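Local coordinates for zona pellucida sperm-binding protein 1 (Gallus gallus, PDB 6GF6) that probably cross-links egg coat filaments through homodimers of its ZP-N1 domain, the part present here, and probably takes part in sperm binding, at residues 21-26 against 31-36; 88-91 against 95-98. The protein carries 2 engineered substitutions. One frame throughout, in Å; residues are numbered along the deposited sequence.

The two contacts illustrate two kinds of contact that hold a beta-sandwich together: face-to-face packing between sheets in interaction 1, and backbone pairing within one sheet in interaction 2. They follow one another along the chain inside the Ig-like ZP-N1 domain, with centres about 11 Å apart. Strand 30-36, which supplies half of interaction 1, lies beside strand 80-90, which supplies half of interaction 2; a probable hydrogen bond joins Glu88 N to His32 O at 2.8 Å. Interaction 1 is buried near the middle of the domain and interaction 2 lies near its surface. Their shared border carries His32, Lys34 and Glu88, which bind zinc in a structure of this protein, although none is bound to this chain here.

Interaction 1: 21-26 against 31-36; sequences LLAYPT and VHFKVL
Val31 meets Pro25 through a single methyl, CG2, which sits 3.8 Å from Pro25 CB and equally near Pro25 CG, with the two side chains crossing at about a right angle. With CG1 anti to the backbone N (chi1 177°), CG2 is turned to the proline ring, and the same methyl reaches Ala23 CB more loosely at 4.3 Å. The other branch serves its own strand: Val31 CG1 lies over one face of the Phe33 ring, 3.8 Å above its plane and offset toward the rim. Two residues on, the ring of Phe33 carries the rest of the contact. Leu21 approaches it at the edge, near the ring plane, with its CD2 4.1 Å from Phe33 CE2, while the CB of Ala23 comes in obliquely at 4.1 Å from Phe33 CZ. A first torsion that sets Phe33 CG anti to the carbonyl carbon (chi1 -62°) carries the far end of the ring to these two partners. No hydrogen bond crosses the contact, and the short strand axes come no nearer than 9.1 Å, running at 156° to one another. The pattern is that of a beta-sandwich, in which every second residue, here Leu21 and Ala23 against Val31 and Phe33, faces the opposing sheet, with Pro25 continuing the row beyond the first strand. The side chains of the alternate residues His32 and Lys34 touch strand 80-90, at Met90 and Glu88, and Lys34 forms a salt bridge with Glu44. Strand 18-24 is hydrogen-bonded between strands 9-14 and 63-68, and Leu63 and Phe65 of the latter extend the hydrophobic layer over Val31 and Phe33. In the other sheet, strand 30-36 lies between strands 42-44 and 80-90.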
ATOM      1  N   LEU B  21      -5.225  -9.343  -3.835  1.00 35.69           N
ATOM      2  CA  LEU B  21      -5.150 -10.662  -4.452  1.00 36.88           C
ATOM      3  C   LEU B  21      -3.895 -11.366  -3.954  1.00 37.32           C
ATOM      4  O   LEU B  21      -2.788 -10.839  -4.103  1.00 35.23           O
ATOM      5  CB  LEU B  21      -5.143 -10.528  -5.976  1.00 35.27           C
ATOM      6  CG  LEU B  21      -4.999 -11.770  -6.848  1.00 38.07           C
ATOM      7  CD1 LEU B  21      -6.059 -12.788  -6.543  1.00 39.90           C
ATOM      8  CD2 LEU B  21      -5.094 -11.354  -8.295  1.00 37.96           C
ATOM      9  N   LEU B  22      -4.064 -12.543  -3.354  1.00 40.89           N
ATOM     10  CA  LEU B  22      -2.954 -13.291  -2.776  1.00 43.31           C
ATOM     11  C   LEU B  22      -2.719 -14.567  -3.575  1.00 41.64           C
ATOM     12  O   LEU B  22      -3.662 -15.310  -3.860  1.00 42.54           O
ATOM     13  CB  LEU B  22      -3.218 -13.618  -1.308  1.00 49.11           C
ATOM     14  CG  LEU B  22      -3.453 -12.406  -0.404  1.00 53.74           C
ATOM     15  CD1 LEU B  22      -4.914 -11.976  -0.425  1.00 59.78           C
ATOM     16  CD2 LEU B  22      -3.006 -12.717   1.012  1.00 54.07           C
ATOM     17  N   ALA B  23      -1.462 -14.805  -3.945  1.00 41.14           N
ATOM     18  CA  ALA B  23      -1.068 -15.969  -4.728  1.00 41.29           C
ATOM     19  C   ALA B  23       0.085 -16.680  -4.040  1.00 43.92           C
ATOM     20  O   ALA B  23       0.961 -16.036  -3.454  1.00 42.68           O
ATOM     21  CB  ALA B  23      -0.651 -15.569  -6.155  1.00 39.77           C
ATOM     22  N   TYR B  24       0.087 -18.011  -4.125  1.00 47.06           N
ATOM     23  CA  TYR B  24       1.049 -18.847  -3.408  1.00 50.36           C
ATOM     24  C   TYR B  24       1.748 -19.779  -4.394  1.00 53.50           C
ATOM     25  O   TYR B  24       1.390 -20.958  -4.522  1.00 56.84           O
ATOM     26  CB  TYR B  24       0.354 -19.622  -2.287  1.00 49.53           C
ATOM     27  CG  TYR B  24      -0.375 -18.722  -1.310  1.00 49.93           C
ATOM     28  CD1 TYR B  24      -1.688 -18.320  -1.548  1.00 51.55           C
ATOM     29  CD2 TYR B  24       0.253 -18.254  -0.166  1.00 50.06           C
ATOM     30  CE1 TYR B  24      -2.357 -17.493  -0.661  1.00 51.32           C
ATOM     31  CE2 TYR B  24      -0.405 -17.424   0.726  1.00 51.63           C
ATOM     32  CZ  TYR B  24      -1.709 -17.048   0.474  1.00 51.63           C
ATOM     33  OH  TYR B  24      -2.363 -16.223   1.360  1.00 50.39           O
ATOM     34  N   PRO B  25       2.761 -19.284  -5.098  1.00 50.27           N
ATOM     35  CA  PRO B  25       3.491 -20.138  -6.044  1.00 51.18           C
ATOM     36  C   PRO B  25       4.370 -21.159  -5.329  1.00 55.91           C
ATOM     37  O   PRO B  25       4.841 -20.953  -4.209  1.00 56.23           O
ATOM     38  CB  PRO B  25       4.326 -19.139  -6.849  1.00 48.48           C
ATOM     39  CG  PRO B  25       4.518 -17.993  -5.934  1.00 46.41           C
ATOM     40  CD  PRO B  25       3.277 -17.906  -5.088  1.00 45.85           C
ATOM     41  N   THR B  26       4.635 -22.260  -6.030  1.00 60.35           N
ATOM     42  CA  THR B  26       5.341 -23.390  -5.449  1.00 68.70           C
ATOM     43  C   THR B  26       6.854 -23.201  -5.566  1.00 73.52           C
ATOM     44  O   THR B  26       7.343 -22.203  -6.102  1.00 72.73           O
ATOM     45  CB  THR B  26       4.900 -24.688  -6.124  1.00 71.22           C
ATOM     46  OG1 THR B  26       5.265 -24.660  -7.510  1.00 71.32           O
ATOM     47  CG2 THR B  26       3.392 -24.867  -6.010  1.00 70.46           C
ATOM     48  N   VAL B  31       5.208 -15.328  -9.499  1.00 44.22           N
ATOM     49  CA  VAL B  31       3.984 -14.886 -10.154  1.00 42.11           C
ATOM     50  C   VAL B  31       4.197 -13.441 -10.575  1.00 41.48           C
ATOM     51  O   VAL B  31       4.748 -12.643  -9.811  1.00 41.63           O
ATOM     52  CB  VAL B  31       2.752 -15.021  -9.234  1.00 40.71           C
ATOM     53  CG1 VAL B  31       1.495 -14.486  -9.903  1.00 38.61           C
ATOM     54  CG2 VAL B  31       2.546 -16.468  -8.834  1.00 44.13           C
ATOM     55  N   HIS B  32       3.846 -13.132 -11.817  1.00 40.39           N
ATOM     56  CA  HIS B  32       3.822 -11.764 -12.303  1.00 40.22           C
ATOM     57  C   HIS B  32       2.376 -11.333 -12.501  1.00 38.94           C
ATOM     58  O   HIS B  32       1.556 -12.101 -13.018  1.00 37.97           O
ATOM     59  CB  HIS B  32       4.610 -11.632 -13.609  1.00 45.72           C
ATOM     60  CG  HIS B  32       6.091 -11.681 -13.417  1.00 50.25           C
ATOM     61  ND1 HIS B  32       6.984 -11.504 -14.450  1.00 52.67           N
ATOM     62  CD2 HIS B  32       6.838 -11.875 -12.304  1.00 51.86           C
ATOM     63  CE1 HIS B  32       8.216 -11.594 -13.982  1.00 53.38           C
ATOM     64  NE2 HIS B  32       8.154 -11.818 -12.683  1.00 53.21           N
ATOM     65  N   PHE B  33       2.071 -10.114 -12.067  1.00 35.42           N
ATOM     66  CA  PHE B  33       0.725  -9.564 -12.113  1.00 34.66           C
ATOM     67  C   PHE B  33       0.635  -8.496 -13.194  1.00 34.09           C
ATOM     68  O   PHE B  33       1.555  -7.690 -13.362  1.00 36.93           O
ATOM     69  CB  PHE B  33       0.329  -8.956 -10.762  1.00 36.84           C
ATOM     70  CG  PHE B  33       0.289  -9.945  -9.630  1.00 37.88           C
ATOM     71  CD1 PHE B  33       1.441 -10.273  -8.933  1.00 40.11           C
ATOM     72  CD2 PHE B  33      -0.906 -10.536  -9.250  1.00 38.21           C
ATOM     73  CE1 PHE B  33       1.405 -11.177  -7.886  1.00 40.45           C
ATOM     74  CE2 PHE B  33      -0.949 -11.441  -8.203  1.00 39.35           C
ATOM     75  CZ  PHE B  33       0.208 -11.762  -7.522  1.00 40.18           C
ATOM     76  N   LYS B  34      -0.478  -8.496 -13.926  1.00 31.56           N
ATOM     77  CA  LYS B  34      -0.771  -7.456 -14.902  1.00 32.14           C
ATOM     78  C   LYS B  34      -2.240  -7.074 -14.797  1.00 33.26           C
ATOM     79  O   LYS B  34      -3.107  -7.942 -14.659  1.00 31.11           O
ATOM     80  CB  LYS B  34      -0.459  -7.901 -16.337  1.00 34.71           C
ATOM     81  CG  LYS B  34       1.021  -8.052 -16.657  1.00 37.09           C
ATOM     82  CD  LYS B  34       1.495  -9.480 -16.434  1.00 43.26           C
ATOM     83  CE  LYS B  34       2.866  -9.711 -17.055  1.00 48.44           C
ATOM     84  NZ  LYS B  34       3.915  -8.859 -16.431  1.00 50.95           N
ATOM     85  N   VAL B  35      -2.511  -5.775 -14.862  1.00 31.42           N
ATOM     86  CA  VAL B  35      -3.874  -5.259 -14.845  1.00 36.14           C
ATOM     87  C   VAL B  35      -4.420  -5.264 -16.264  1.00 37.77           C
ATOM     88  O   VAL B  35      -3.727  -4.877 -17.212  1.00 37.68           O
ATOM     89  CB  VAL B  35      -3.913  -3.846 -14.236  1.00 36.42           C
ATOM     90  CG1 VAL B  35      -5.320  -3.270 -14.309  1.00 38.01           C
ATOM     91  CG2 VAL B  35      -3.421  -3.876 -12.797  1.00 34.97           C
ATOM     92  N   LEU B  36      -5.664  -5.710 -16.415  1.00 40.31           N
ATOM     93  CA  LEU B  36      -6.322  -5.803 -17.712  1.00 41.37           C
ATOM     94  C   LEU B  36      -7.425  -4.760 -17.831  1.00 41.67           C
ATOM     95  O   LEU B  36      -8.146  -4.491 -16.865  1.00 42.67           O
ATOM     96  CB  LEU B  36      -6.920  -7.195 -17.935  1.00 45.21           C
ATOM     97  CG  LEU B  36      -5.984  -8.386 -17.746  1.00 50.11           C
ATOM     98  CD1 LEU B  36      -6.766  -9.678 -17.920  1.00 52.22           C
ATOM     99  CD2 LEU B  36      -4.822  -8.325 -18.727  1.00 50.72           C
TER

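Interaction 2: 88-91 against 95-98; sequences EEML and VVAA
Glu89 O receives two backbone N-H groups, from Ala97 N at 2.7 Å and, more weakly, from Ala98 N at 3.3 Å. This is a classic beta bulge: Ala97 and Ala98 both face Glu89, and Ala97, the first of the two, has a helix-like backbone (phi -83°, psi -36°). The tight part of the hairpin is gathered here. Glu89 N returns a 2.8 Å bond to Ala98 O, making this a hydrogen-bonded pair, and beyond the bulge Leu91 N binds Val95 O at 3.0 Å. The side chains are held less closely. Glu89, its CG anti to the backbone N (chi1 -174°) and its chain extended, brings OE2 to 3.7 Å from Ala98 CB. Leu91 CD2 rests on Ala97 CB at 3.7 Å, but Met90 CG stays 4.3 Å from Val96 CG2, and Val95, Val96 and Ala97 are all exposed to solvent. Both glutamates find polar partners outside the pair: Glu89 OE1 is in a salt bridge with Arg29, its OE2 in a weak hydrogen bond with Tyr100 OH, and Glu88 OE2 in a salt bridge with Arg42. The contact closes the hairpin of strands 80-90 and 96-107; strand 80-90 is also hydrogen-bonded to strand 30-36, through Glu88 with His32.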
ATOM      1  N   GLU B  88       0.681 -14.544 -14.128  1.00 45.52           N
ATOM      2  CA  GLU B  88       1.574 -15.349 -14.948  1.00 46.27           C
ATOM      3  C   GLU B  88       2.497 -16.106 -14.008  1.00 46.70           C
ATOM      4  O   GLU B  88       3.394 -15.514 -13.399  1.00 47.55           O
ATOM      5  CB  GLU B  88       2.361 -14.483 -15.923  1.00 49.84           C
ATOM      6  CG  GLU B  88       1.498 -13.879 -17.008  1.00 52.07           C
ATOM      7  CD  GLU B  88       2.305 -13.266 -18.128  1.00 55.70           C
ATOM      8  OE1 GLU B  88       3.476 -12.892 -17.898  1.00 55.89           O
ATOM      9  OE2 GLU B  88       1.753 -13.151 -19.241  1.00 62.04           O
ATOM     10  N   GLU B  89       2.255 -17.400 -13.864  1.00 46.89           N
ATOM     11  CA  GLU B  89       3.156 -18.239 -13.092  1.00 48.50           C
ATOM     12  C   GLU B  89       4.415 -18.483 -13.903  1.00 47.82           C
ATOM     13  O   GLU B  89       4.343 -18.882 -15.068  1.00 50.21           O
ATOM     14  CB  GLU B  89       2.480 -19.561 -12.729  1.00 52.07           C
ATOM     15  CG  GLU B  89       3.304 -20.428 -11.790  1.00 57.13           C
ATOM     16  CD  GLU B  89       2.608 -21.723 -11.413  1.00 63.91           C
ATOM     17  OE1 GLU B  89       3.130 -22.440 -10.535  1.00 67.54           O
ATOM     18  OE2 GLU B  89       1.550 -22.031 -12.001  1.00 65.17           O
ATOM     19  N   MET B  90       5.571 -18.210 -13.310  1.00 47.34           N
ATOM     20  CA  MET B  90       6.809 -18.215 -14.068  1.00 51.55           C
ATOM     21  C   MET B  90       7.867 -19.061 -13.381  1.00 54.54           C
ATOM     22  O   MET B  90       8.011 -19.036 -12.155  1.00 55.00           O
ATOM     23  CB  MET B  90       7.324 -16.794 -14.286  1.00 57.87           C
ATOM     24  CG  MET B  90       6.486 -16.030 -15.296  1.00 63.85           C
ATOM     25  SD  MET B  90       7.090 -14.378 -15.599  1.00 73.17           S
ATOM     26  CE  MET B  90       8.756 -14.699 -16.176  1.00 73.51           C
ATOM     27  N   LEU B  91       8.601 -19.805 -14.204  1.00 48.05           N
ATOM     28  CA  LEU B  91       9.768 -20.572 -13.808  1.00 50.76           C
ATOM     29  C   LEU B  91      10.986 -19.667 -13.675  1.00 50.84           C
ATOM     30  O   LEU B  91      11.033 -18.561 -14.221  1.00 48.93           O
ATOM     31  CB  LEU B  91      10.048 -21.658 -14.843  1.00 52.50           C
ATOM     32  CG  LEU B  91       8.849 -22.536 -15.212  1.00 53.00           C
ATOM     33  CD1 LEU B  91       9.258 -23.584 -16.235  1.00 54.59           C
ATOM     34  CD2 LEU B  91       8.234 -23.196 -13.977  1.00 53.70           C
ATOM     35  N   VAL B  95      10.404 -18.484 -18.274  1.00 47.02           N
ATOM     36  CA  VAL B  95       9.307 -19.032 -19.059  1.00 46.62           C
ATOM     37  C   VAL B  95       8.019 -18.931 -18.256  1.00 48.66           C
ATOM     38  O   VAL B  95       8.018 -19.093 -17.031  1.00 50.08           O
ATOM     39  CB  VAL B  95       9.605 -20.492 -19.442  1.00 53.73           C
ATOM     40  CG1 VAL B  95       8.404 -21.131 -20.118  1.00 53.24           C
ATOM     41  CG2 VAL B  95      10.833 -20.574 -20.338  1.00 50.41           C
ATOM     42  N   VAL B  96       6.916 -18.659 -18.947  1.00 47.17           N
ATOM     43  CA  VAL B  96       5.593 -18.677 -18.335  1.00 47.54           C
ATOM     44  C   VAL B  96       5.129 -20.127 -18.254  1.00 52.80           C
ATOM     45  O   VAL B  96       4.933 -20.781 -19.283  1.00 56.08           O
ATOM     46  CB  VAL B  96       4.601 -17.833 -19.144  1.00 43.91           C
ATOM     47  CG1 VAL B  96       3.226 -17.857 -18.492  1.00 41.07           C
ATOM     48  CG2 VAL B  96       5.123 -16.411 -19.322  1.00 40.26           C
ATOM     49  N   ALA B  97       4.930 -20.625 -17.032  1.00 51.27           N
ATOM     50  CA  ALA B  97       4.430 -21.985 -16.855  1.00 52.97           C
ATOM     51  C   ALA B  97       2.911 -22.049 -16.974  1.00 52.66           C
ATOM     52  O   ALA B  97       2.368 -23.029 -17.495  1.00 53.69           O
ATOM     53  CB  ALA B  97       4.872 -22.538 -15.498  1.00 55.75           C
ATOM     54  N   ALA B  98       2.212 -21.026 -16.490  1.00 51.56           N
ATOM     55  CA  ALA B  98       0.759 -21.013 -16.552  1.00 53.13           C
ATOM     56  C   ALA B  98       0.275 -19.576 -16.481  1.00 50.15           C
ATOM     57  O   ALA B  98       0.957 -18.694 -15.951  1.00 52.60           O
ATOM     58  CB  ALA B  98       0.137 -21.843 -15.424  1.00 46.12           C
TER